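Local coordinates for protein cellobiose 2-epimerase (Caldibacillus thermoamylovorans, PDB 5ZHB) that catalyses the 2-epimerisation of cellobiose, probably interconverting the glucose and mannose forms of the reducing-end sugar, at residues S225-V230 with A277-K282; I240-Y245 with A292-N297; D301-W306 with Y353-A358. All blocks are in the same frame, centred on the assembly; numbering follows the deposited sequence.

Contact 1 (S225-V230 with A277-K282); sequences SKFLQV and AYNIEK
Asn279 points its amide nitrogen straight at the ring of Phe227. ND2 lies 3.3 Å above the plane of the Phe227 ring, over its centre, and the amide stands almost upright on that ring, the two planes 80° apart. The contact ties an inter-helix loop of what is, by family, an (α/α)6 barrel to helix 267-283, with loop residues 225-230 running on from helix 203-220 toward strand 231-232. Beside the amide, Ile280 adds an apolar touch, its CD1 4.0 Å from Phe227 CE1. On the other flank, Lys226 CB rests against Asn279 CG at 3.8 Å, while the rest of the lysine chain turns off to hydrogen-bond Lys223 O through NZ. With CG anti to the backbone N (chi1 -169°), the Asn279 amide reaches off the helix to the loop. A buried polar link comes through water: it takes a hydrogen from Asn279 ND2 at 2.9 Å and gives one to Lys226 O at 2.8 Å. At the other end of the amide, Asn279 OD1 and Ser225 O, two acceptors, sit 3.3 Å apart. Lys283 NZ hydrogen-bonds OD1 and, weakly, Ser225 O, which probably eases their approach. Further out, Tyr245 and Asp248 of helix 245-262 pack on Phe227. The ring is positioned from within the loop by an ST turn around Lys226: Phe227 N gives Ser225 OG a nearly straight bond of 3.1 Å (166°), and that OG lies in the plane of the phenyl ring, at its edge.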
loop_
_atom_site.group_PDB
_atom_site.type_symbol
_atom_site.label_atom_id
_atom_site.label_comp_id
_atom_site.label_asym_id
_atom_site.label_seq_id
_atom_site.Cartn_x
_atom_site.Cartn_y
_atom_site.Cartn_z
ATOM N N SER A 225 15.549 -16.254 10.248
ATOM C CA SER A 225 16.068 -15.462 9.135
ATOM C C SER A 225 15.741 -13.975 9.294
ATOM O O SER A 225 16.389 -13.136 8.656
ATOM C CB SER A 225 15.521 -15.963 7.827
ATOM O OG SER A 225 14.158 -15.583 7.731
ATOM N N LYS A 226 14.674 -13.689 10.064
ATOM C CA LYS A 226 14.120 -12.357 10.289
ATOM C C LYS A 226 13.378 -11.834 9.054
ATOM O O LYS A 226 12.922 -10.703 9.088
ATOM C CB LYS A 226 15.164 -11.338 10.746
ATOM C CG LYS A 226 15.951 -11.844 11.948
ATOM C CD LYS A 226 15.195 -11.679 13.249
ATOM C CE LYS A 226 16.079 -11.874 14.448
ATOM N NZ LYS A 226 16.023 -13.264 14.888
ATOM N N PHE A 227 13.167 -12.681 8.042
ATOM C CA PHE A 227 12.326 -12.313 6.910
ATOM C C PHE A 227 10.858 -12.650 7.168
ATOM O O PHE A 227 10.521 -13.534 7.969
ATOM C CB PHE A 227 12.729 -13.032 5.628
ATOM C CG PHE A 227 13.988 -12.522 4.953
ATOM C CD1 PHE A 227 13.954 -11.364 4.180
ATOM C CD2 PHE A 227 15.187 -13.225 5.047
ATOM C CE1 PHE A 227 15.096 -10.910 3.538
ATOM C CE2 PHE A 227 16.335 -12.766 4.413
ATOM C CZ PHE A 227 16.280 -11.613 3.647
ATOM N N LEU A 228 9.978 -11.951 6.425
ATOM C CA LEU A 228 8.586 -12.335 6.348
ATOM C C LEU A 228 8.468 -13.424 5.299
ATOM O O LEU A 228 9.141 -13.390 4.282
ATOM C CB LEU A 228 7.711 -11.142 5.987
ATOM C CG LEU A 228 7.708 -9.987 6.983
ATOM C CD1 LEU A 228 6.617 -9.051 6.557
ATOM C CD2 LEU A 228 7.520 -10.427 8.421
ATOM N N GLN A 229 7.578 -14.371 5.527
ATOM C CA GLN A 229 7.204 -15.312 4.482
ATOM C C GLN A 229 5.977 -14.737 3.762
ATOM O O GLN A 229 5.275 -13.900 4.314
ATOM C CB GLN A 229 6.999 -16.694 5.118
ATOM C CG GLN A 229 8.222 -17.173 5.908
ATOM C CD GLN A 229 7.904 -18.289 6.889
ATOM O OE1 GLN A 229 8.234 -19.450 6.638
ATOM N NE2 GLN A 229 7.243 -17.968 7.996
ATOM N N VAL A 230 5.725 -15.216 2.550
ATOM C CA VAL A 230 4.862 -14.514 1.609
ATOM C C VAL A 230 3.570 -15.285 1.336
ATOM O O VAL A 230 2.508 -14.683 1.358
ATOM C CB VAL A 230 5.630 -14.152 0.337
ATOM C CG1 VAL A 230 4.766 -13.358 -0.651
ATOM C CG2 VAL A 230 6.876 -13.349 0.696
ATOM N N ALA A 277 13.907 -4.273 10.193
ATOM C CA ALA A 277 14.571 -3.126 9.587
ATOM C C ALA A 277 16.080 -3.349 9.461
ATOM O O ALA A 277 16.675 -3.129 8.400
ATOM C CB ALA A 277 14.222 -1.881 10.343
ATOM N N TYR A 278 16.695 -3.921 10.513
ATOM C CA TYR A 278 18.099 -4.291 10.440
ATOM C C TYR A 278 18.318 -5.316 9.341
ATOM O O TYR A 278 19.312 -5.264 8.602
ATOM C CB TYR A 278 18.643 -4.818 11.769
ATOM C CG TYR A 278 19.080 -3.690 12.684
ATOM C CD1 TYR A 278 20.216 -2.942 12.371
ATOM C CD2 TYR A 278 18.391 -3.374 13.846
ATOM C CE1 TYR A 278 20.643 -1.912 13.190
ATOM C CE2 TYR A 278 18.827 -2.354 14.686
ATOM C CZ TYR A 278 19.953 -1.623 14.348
ATOM O OH TYR A 278 20.430 -0.585 15.094
ATOM N N ASN A 279 17.404 -6.283 9.255
ATOM C CA ASN A 279 17.569 -7.369 8.314
ATOM C C ASN A 279 17.595 -6.822 6.883
ATOM O O ASN A 279 18.386 -7.261 6.025
ATOM C CB ASN A 279 16.470 -8.418 8.525
ATOM C CG ASN A 279 16.746 -9.685 7.765
ATOM O OD1 ASN A 279 17.829 -10.268 7.907
ATOM N ND2 ASN A 279 15.849 -10.071 6.872
ATOM N N ILE A 280 16.671 -5.890 6.595
ATOM C CA ILE A 280 16.536 -5.424 5.223
ATOM C C ILE A 280 17.679 -4.454 4.907
ATOM O O ILE A 280 18.148 -4.438 3.776
ATOM C CB ILE A 280 15.133 -4.842 4.948
ATOM C CG1 ILE A 280 14.029 -5.904 5.189
ATOM C CG2 ILE A 280 15.088 -4.262 3.537
ATOM C CD1 ILE A 280 14.122 -7.131 4.302
ATOM N N GLU A 281 18.142 -3.683 5.899
ATOM C CA GLU A 281 19.304 -2.812 5.712
ATOM C C GLU A 281 20.496 -3.669 5.273
ATOM O O GLU A 281 21.248 -3.287 4.378
ATOM C CB GLU A 281 19.524 -1.933 6.943
ATOM C CG GLU A 281 20.610 -0.856 6.829
ATOM C CD GLU A 281 22.071 -1.327 6.748
ATOM O OE1 GLU A 281 22.962 -0.586 6.301
ATOM O OE2 GLU A 281 22.338 -2.466 7.131
ATOM N N LYS A 282 20.640 -4.862 5.875
ATOM C CA LYS A 282 21.793 -5.711 5.623
ATOM C C LYS A 282 21.605 -6.565 4.377
ATOM O O LYS A 282 22.569 -6.861 3.677
ATOM C CB LYS A 282 22.047 -6.657 6.808
ATOM C CG LYS A 282 23.247 -7.599 6.664
ATOM C CD LYS A 282 23.277 -8.705 7.714
ATOM C CE LYS A 282 23.185 -8.177 9.110
ATOM N NZ LYS A 282 23.254 -9.228 10.129
HETATM O O HOH W 1 13.222 -8.904 7.018
#

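Contact 2 (I240-Y245 with A292-N297); sequences IDLKSY and AYENEN
Tyr293 O is approached by two donors: a water at 2.8 Å, which also bonds Ser244 OG, and Tyr245 N, whose bond is weak at 3.4 Å. Beyond this end the pairing is regular. Lys243 and Asn295 form the antiparallel hydrogen-bonded pair, exchanging two N-H···O bonds, and Asn297 N reaches Asp241 O at 2.9 Å in a nearly straight bond (175°). Leu242 with Glu296 and Ser244 with Glu294 are the non-hydrogen-bonded pairs, their side chains all on one face. On that face Leu242 CD1 lies 3.9 Å from Glu294 CD and also against Glu296 CB, covering the carbon stems of both glutamates. Lys243 lies on the opposite face, where its NZ makes a weak salt bridge to Asp241 OD1, 3.4 Å away. With CG anti to its carbonyl carbon (chi1 -61°), Tyr245 swings across to residues 292-295: CE2 meets Ala292 CB at 3.8 Å, and OH comes to 3.3 Å from Asn295 CB. Ser244 OG has a further bond to His247 ND1, just inside helix 245-262, which starts at Tyr245. Strand 242-244 forms one edge of a four-stranded antiparallel sheet and runs directly into a helix, while strand 294-296 separates it from strand 299-305.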
loop_
_atom_site.group_PDB
_atom_site.type_symbol
_atom_site.label_atom_id
_atom_site.label_comp_id
_atom_site.label_asym_id
_atom_site.label_seq_id
_atom_site.Cartn_x
_atom_site.Cartn_y
_atom_site.Cartn_z
ATOM N N ILE A 240 6.470 -21.283 -0.467
ATOM C CA ILE A 240 7.408 -20.845 -1.491
ATOM C C ILE A 240 8.616 -20.222 -0.795
ATOM O O ILE A 240 8.493 -19.582 0.247
ATOM C CB ILE A 240 6.778 -19.845 -2.491
ATOM C CG1 ILE A 240 5.488 -20.370 -3.123
ATOM C CG2 ILE A 240 7.783 -19.449 -3.581
ATOM C CD1 ILE A 240 5.683 -21.461 -4.167
ATOM N N ASP A 241 9.792 -20.438 -1.383
ATOM C CA ASP A 241 11.004 -19.809 -0.885
ATOM C C ASP A 241 11.119 -18.425 -1.533
ATOM O O ASP A 241 11.733 -18.311 -2.587
ATOM C CB ASP A 241 12.221 -20.669 -1.193
ATOM C CG ASP A 241 13.546 -20.026 -0.817
ATOM O OD1 ASP A 241 13.519 -19.091 0.008
ATOM O OD2 ASP A 241 14.579 -20.431 -1.399
ATOM N N LEU A 242 10.467 -17.410 -0.938
ATOM C CA LEU A 242 10.391 -16.075 -1.542
ATOM C C LEU A 242 10.537 -15.019 -0.459
ATOM O O LEU A 242 9.866 -15.048 0.558
ATOM C CB LEU A 242 9.081 -15.859 -2.298
ATOM C CG LEU A 242 8.850 -14.469 -2.923
ATOM C CD1 LEU A 242 9.876 -14.103 -3.956
ATOM C CD2 LEU A 242 7.460 -14.422 -3.540
ATOM N N LYS A 243 11.447 -14.084 -0.686
ATOM C CA LYS A 243 11.599 -12.932 0.178
ATOM C C LYS A 243 11.340 -11.686 -0.654
ATOM O O LYS A 243 11.914 -11.569 -1.724
ATOM C CB LYS A 243 13.035 -12.804 0.691
ATOM C CG LYS A 243 13.394 -13.742 1.813
ATOM C CD LYS A 243 14.019 -15.048 1.400
ATOM C CE LYS A 243 14.539 -15.725 2.647
ATOM N NZ LYS A 243 15.026 -17.058 2.309
ATOM N N SER A 244 10.499 -10.793 -0.124
ATOM C CA SER A 244 10.103 -9.569 -0.794
ATOM C C SER A 244 10.514 -8.409 0.098
ATOM O O SER A 244 9.903 -8.183 1.150
ATOM C CB SER A 244 8.613 -9.578 -1.083
ATOM O OG SER A 244 8.231 -8.379 -1.739
ATOM N N TYR A 245 11.629 -7.765 -0.273
ATOM C CA TYR A 245 12.348 -6.869 0.614
ATOM C C TYR A 245 11.461 -5.680 0.918
ATOM O O TYR A 245 11.443 -5.136 2.029
ATOM C CB TYR A 245 13.664 -6.407 -0.027
ATOM C CG TYR A 245 14.656 -7.524 -0.348
ATOM C CD1 TYR A 245 15.353 -8.198 0.662
ATOM C CD2 TYR A 245 14.935 -7.875 -1.663
ATOM C CE1 TYR A 245 16.283 -9.190 0.361
ATOM C CE2 TYR A 245 15.834 -8.885 -1.976
ATOM C CZ TYR A 245 16.524 -9.539 -0.959
ATOM O OH TYR A 245 17.403 -10.525 -1.313
ATOM N N ALA A 292 17.012 -4.064 -3.872
ATOM C CA ALA A 292 16.570 -5.133 -4.733
ATOM C C ALA A 292 15.082 -5.381 -4.517
ATOM O O ALA A 292 14.504 -4.889 -3.550
ATOM C CB ALA A 292 17.376 -6.402 -4.450
ATOM N N TYR A 293 14.500 -6.216 -5.388
ATOM C CA TYR A 293 13.067 -6.476 -5.352
ATOM C C TYR A 293 12.735 -7.749 -4.578
ATOM O O TYR A 293 11.937 -7.725 -3.641
ATOM C CB TYR A 293 12.564 -6.525 -6.799
ATOM C CG TYR A 293 11.070 -6.733 -6.936
ATOM C CD1 TYR A 293 10.154 -6.011 -6.170
ATOM C CD2 TYR A 293 10.578 -7.685 -7.815
ATOM C CE1 TYR A 293 8.787 -6.206 -6.312
ATOM C CE2 TYR A 293 9.222 -7.902 -7.946
ATOM C CZ TYR A 293 8.331 -7.168 -7.190
ATOM O OH TYR A 293 7.005 -7.428 -7.352
ATOM N N GLU A 294 13.249 -8.888 -5.043
ATOM C CA GLU A 294 12.824 -10.172 -4.507
ATOM C C GLU A 294 14.002 -11.133 -4.548
ATOM O O GLU A 294 14.921 -10.960 -5.359
ATOM C CB GLU A 294 11.759 -10.865 -5.360
ATOM C CG GLU A 294 10.349 -10.320 -5.178
ATOM C CD GLU A 294 9.395 -10.953 -6.188
ATOM O OE1 GLU A 294 9.842 -11.560 -7.179
ATOM O OE2 GLU A 294 8.189 -10.818 -5.961
ATOM N N ASN A 295 13.923 -12.147 -3.684
ATOM C CA ASN A 295 14.849 -13.275 -3.719
ATOM C C ASN A 295 14.025 -14.563 -3.723
ATOM O O ASN A 295 13.375 -14.905 -2.750
ATOM C CB ASN A 295 15.885 -13.156 -2.611
ATOM C CG ASN A 295 16.870 -14.307 -2.613
ATOM O OD1 ASN A 295 16.695 -15.304 -3.320
ATOM N ND2 ASN A 295 17.938 -14.149 -1.860
ATOM N N GLU A 296 13.969 -15.193 -4.893
ATOM C CA GLU A 296 13.134 -16.353 -5.118
ATOM C C GLU A 296 14.058 -17.551 -5.299
ATOM O O GLU A 296 14.871 -17.562 -6.224
ATOM C CB GLU A 296 12.255 -16.231 -6.361
ATOM C CG GLU A 296 11.189 -17.326 -6.403
ATOM C CD GLU A 296 10.097 -17.018 -7.423
ATOM O OE1 GLU A 296 10.297 -16.155 -8.295
ATOM O OE2 GLU A 296 9.016 -17.596 -7.311
ATOM N N ASN A 297 13.912 -18.539 -4.415
ATOM C CA ASN A 297 14.844 -19.653 -4.383
ATOM C C ASN A 297 16.190 -19.013 -4.047
ATOM O O ASN A 297 16.272 -18.203 -3.120
ATOM C CB ASN A 297 14.663 -20.483 -5.651
ATOM C CG ASN A 297 13.215 -20.897 -5.840
ATOM O OD1 ASN A 297 12.623 -20.671 -6.905
ATOM N ND2 ASN A 297 12.615 -21.474 -4.808
HETATM O O HOH W 2 17.126 -17.236 -0.431
HETATM O O HOH W 3 9.829 -6.282 -2.582
#

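Contact 3 (D301-W306 with Y353-A358); sequences DYTRVW and YWSVEA
The indole of Trp354 carries the edge of Trp306 on one face: Trp306 CZ3 stands 3.9 Å above the Trp354 plane, over its centre, while Ser355 CB lies at the Trp354 edge, in plane. This edge-to-face pair has planes 61° apart. Trp306 has Trp354 O at its own edge, 3.2 Å from CE3, and a cation-pi contact with Lys372. With an alanine in place of Trp306, that Trp354 face would probably lose its cover and Lys372 its aromatic partner. Trp306 N hydrogen-bonds Trp354 O at 2.9 Å. One pair beyond Val305 and Ser355, which face each other without backbone bonds, Arg304 and Val356 exchange two. Thr303 CG2 packs on Ser355 CB at 3.5 Å; Asp301 OD1 receives Thr303 OG1 on its syn lone pair and Thr303 N on the anti side, 29° out of the carboxylate plane, the N bond closing an Asx turn. A water joins Thr303 OG1 to Glu357 OE2, which also bonds Thr363 OG1. Arg304, bent at chi2, brings NH1 back to Tyr302 O and within 3.5 Å of Ala358 CA. With NE bonded to Ser290 OG and NH2 salt-bridged to Asp288, the buried guanidinium has all three nitrogens engaged, its charge probably balanced largely by that aspartate.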
loop_
_atom_site.group_PDB
_atom_site.type_symbol
_atom_site.label_atom_id
_atom_site.label_comp_id
_atom_site.label_asym_id
_atom_site.label_seq_id
_atom_site.Cartn_x
_atom_site.Cartn_y
_atom_site.Cartn_z
ATOM N N ASP A 301 16.187 -10.824 -7.832
ATOM C CA ASP A 301 15.785 -9.879 -8.849
ATOM C C ASP A 301 16.297 -8.504 -8.427
ATOM O O ASP A 301 15.831 -7.961 -7.433
ATOM C CB ASP A 301 14.283 -10.012 -9.066
ATOM C CG ASP A 301 13.695 -9.068 -10.095
ATOM O OD1 ASP A 301 14.413 -8.190 -10.563
ATOM O OD2 ASP A 301 12.527 -9.263 -10.445
ATOM N N TYR A 302 17.227 -7.957 -9.221
ATOM C CA TYR A 302 17.925 -6.715 -8.932
ATOM C C TYR A 302 17.192 -5.500 -9.514
ATOM O O TYR A 302 17.705 -4.386 -9.425
ATOM C CB TYR A 302 19.350 -6.764 -9.511
ATOM C CG TYR A 302 20.265 -7.673 -8.706
ATOM C CD1 TYR A 302 20.713 -7.277 -7.454
ATOM C CD2 TYR A 302 20.637 -8.927 -9.169
ATOM C CE1 TYR A 302 21.519 -8.101 -6.683
ATOM C CE2 TYR A 302 21.449 -9.758 -8.408
ATOM C CZ TYR A 302 21.887 -9.342 -7.163
ATOM O OH TYR A 302 22.664 -10.120 -6.361
ATOM N N THR A 303 15.978 -5.688 -10.019
ATOM C CA THR A 303 15.160 -4.560 -10.458
ATOM C C THR A 303 14.894 -3.640 -9.273
ATOM O O THR A 303 14.537 -4.108 -8.198
ATOM C CB THR A 303 13.821 -5.037 -11.013
ATOM O OG1 THR A 303 14.081 -5.991 -12.029
ATOM C CG2 THR A 303 13.014 -3.891 -11.617
ATOM N N ARG A 304 15.093 -2.336 -9.477
ATOM C CA ARG A 304 14.755 -1.323 -8.499
ATOM C C ARG A 304 13.329 -0.827 -8.753
ATOM O O ARG A 304 13.096 -0.131 -9.745
ATOM C CB ARG A 304 15.701 -0.133 -8.597
ATOM C CG ARG A 304 17.056 -0.310 -7.926
ATOM C CD ARG A 304 17.957 -1.255 -8.738
ATOM N NE ARG A 304 19.367 -1.092 -8.368
ATOM C CZ ARG A 304 20.381 -1.808 -8.860
ATOM N NH1 ARG A 304 20.149 -2.866 -9.609
ATOM N NH2 ARG A 304 21.615 -1.483 -8.534
ATOM N N VAL A 305 12.395 -1.259 -7.899
ATOM C CA VAL A 305 10.972 -1.008 -8.087
ATOM C C VAL A 305 10.638 0.204 -7.244
ATOM O O VAL A 305 11.085 0.267 -6.100
ATOM C CB VAL A 305 10.088 -2.222 -7.725
ATOM C CG1 VAL A 305 8.605 -1.917 -7.846
ATOM C CG2 VAL A 305 10.386 -3.416 -8.618
ATOM N N TRP A 306 9.811 1.125 -7.785
ATOM C CA TRP A 306 9.597 2.425 -7.168
ATOM C C TRP A 306 9.074 2.298 -5.733
ATOM O O TRP A 306 9.625 2.917 -4.805
ATOM C CB TRP A 306 8.705 3.327 -8.061
ATOM C CG TRP A 306 7.245 3.336 -7.695
ATOM C CD1 TRP A 306 6.637 4.266 -6.912
ATOM C CD2 TRP A 306 6.243 2.353 -7.998
ATOM N NE1 TRP A 306 5.315 3.960 -6.756
ATOM C CE2 TRP A 306 5.042 2.786 -7.389
ATOM C CE3 TRP A 306 6.226 1.170 -8.732
ATOM C CZ2 TRP A 306 3.857 2.056 -7.449
ATOM C CZ3 TRP A 306 5.043 0.469 -8.827
ATOM C CH2 TRP A 306 3.878 0.907 -8.204
ATOM N N TYR A 353 9.139 6.567 -12.668
ATOM C CA TYR A 353 9.123 5.304 -13.379
ATOM C C TYR A 353 8.672 4.162 -12.468
ATOM O O TYR A 353 8.837 4.213 -11.252
ATOM C CB TYR A 353 10.522 4.982 -13.870
ATOM C CG TYR A 353 11.131 6.009 -14.796
ATOM C CD1 TYR A 353 10.550 6.315 -16.027
ATOM C CD2 TYR A 353 12.367 6.571 -14.489
ATOM C CE1 TYR A 353 11.139 7.247 -16.875
ATOM C CE2 TYR A 353 12.970 7.482 -15.335
ATOM C CZ TYR A 353 12.375 7.787 -16.541
ATOM O OH TYR A 353 13.022 8.664 -17.345
ATOM N N TRP A 354 8.087 3.137 -13.082
ATOM C CA TRP A 354 7.677 1.945 -12.376
ATOM C C TRP A 354 8.901 1.300 -11.729
ATOM O O TRP A 354 8.898 0.938 -10.552
ATOM C CB TRP A 354 7.009 0.983 -13.368
ATOM C CG TRP A 354 6.500 -0.283 -12.722
ATOM C CD1 TRP A 354 7.274 -1.286 -12.201
ATOM C CD2 TRP A 354 5.140 -0.717 -12.566
ATOM N NE1 TRP A 354 6.496 -2.277 -11.677
ATOM C CE2 TRP A 354 5.183 -1.978 -11.923
ATOM C CE3 TRP A 354 3.905 -0.189 -12.934
ATOM C CZ2 TRP A 354 4.037 -2.707 -11.630
ATOM C CZ3 TRP A 354 2.772 -0.927 -12.683
ATOM C CH2 TRP A 354 2.838 -2.173 -12.046
ATOM N N SER A 355 9.949 1.120 -12.538
ATOM C CA SER A 355 11.156 0.471 -12.052
ATOM C C SER A 355 12.348 0.878 -12.900
ATOM O O SER A 355 12.176 1.481 -13.964
ATOM C CB SER A 355 10.972 -1.040 -11.980
ATOM O OG SER A 355 10.645 -1.613 -13.235
ATOM N N VAL A 356 13.538 0.557 -12.392
ATOM C CA VAL A 356 14.796 0.773 -13.084
ATOM C C VAL A 356 15.562 -0.547 -13.131
ATOM O O VAL A 356 15.615 -1.277 -12.147
ATOM C CB VAL A 356 15.639 1.883 -12.439
ATOM C CG1 VAL A 356 16.948 2.074 -13.187
ATOM C CG2 VAL A 356 14.855 3.183 -12.349
ATOM N N GLU A 357 16.101 -0.872 -14.307
ATOM C CA GLU A 357 16.917 -2.069 -14.488
ATOM C C GLU A 357 18.311 -1.861 -13.881
ATOM O O GLU A 357 18.686 -0.734 -13.536
ATOM C CB GLU A 357 17.049 -2.388 -15.977
ATOM C CG GLU A 357 15.723 -2.569 -16.718
ATOM C CD GLU A 357 14.845 -3.677 -16.179
ATOM O OE1 GLU A 357 15.433 -4.719 -15.833
ATOM O OE2 GLU A 357 13.608 -3.515 -16.071
ATOM N N ALA A 358 19.085 -2.959 -13.748
ATOM C CA ALA A 358 20.417 -2.930 -13.145
ATOM C C ALA A 358 21.375 -2.046 -13.937
ATOM O O ALA A 358 22.286 -1.458 -13.359
ATOM C CB ALA A 358 20.968 -4.324 -13.028
HETATM O O HOH W 4 12.288 -5.804 -14.785
#

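Contacts 2 and 3 build one antiparallel sheet in the order 242-244, 294-296, 299-305, 355-356; their centres are about 14 Å apart. Their inner strands join through backbone bonds of Tyr293 and Glu294 with Asp301. Contact 1 lies about 11 Å from contact 2, between centres, and about 19 Å from contact 3, which it does not touch. Phe227 packs on Lys243, joining the loop to the sheet's edge strand. Along the chain contacts 1 and 2 interleave, and contact 3 follows both. Mainly helical sequence separates the segments of each contact, so this side of the probable (α/α)6 barrel is joined across successive helical hairpins.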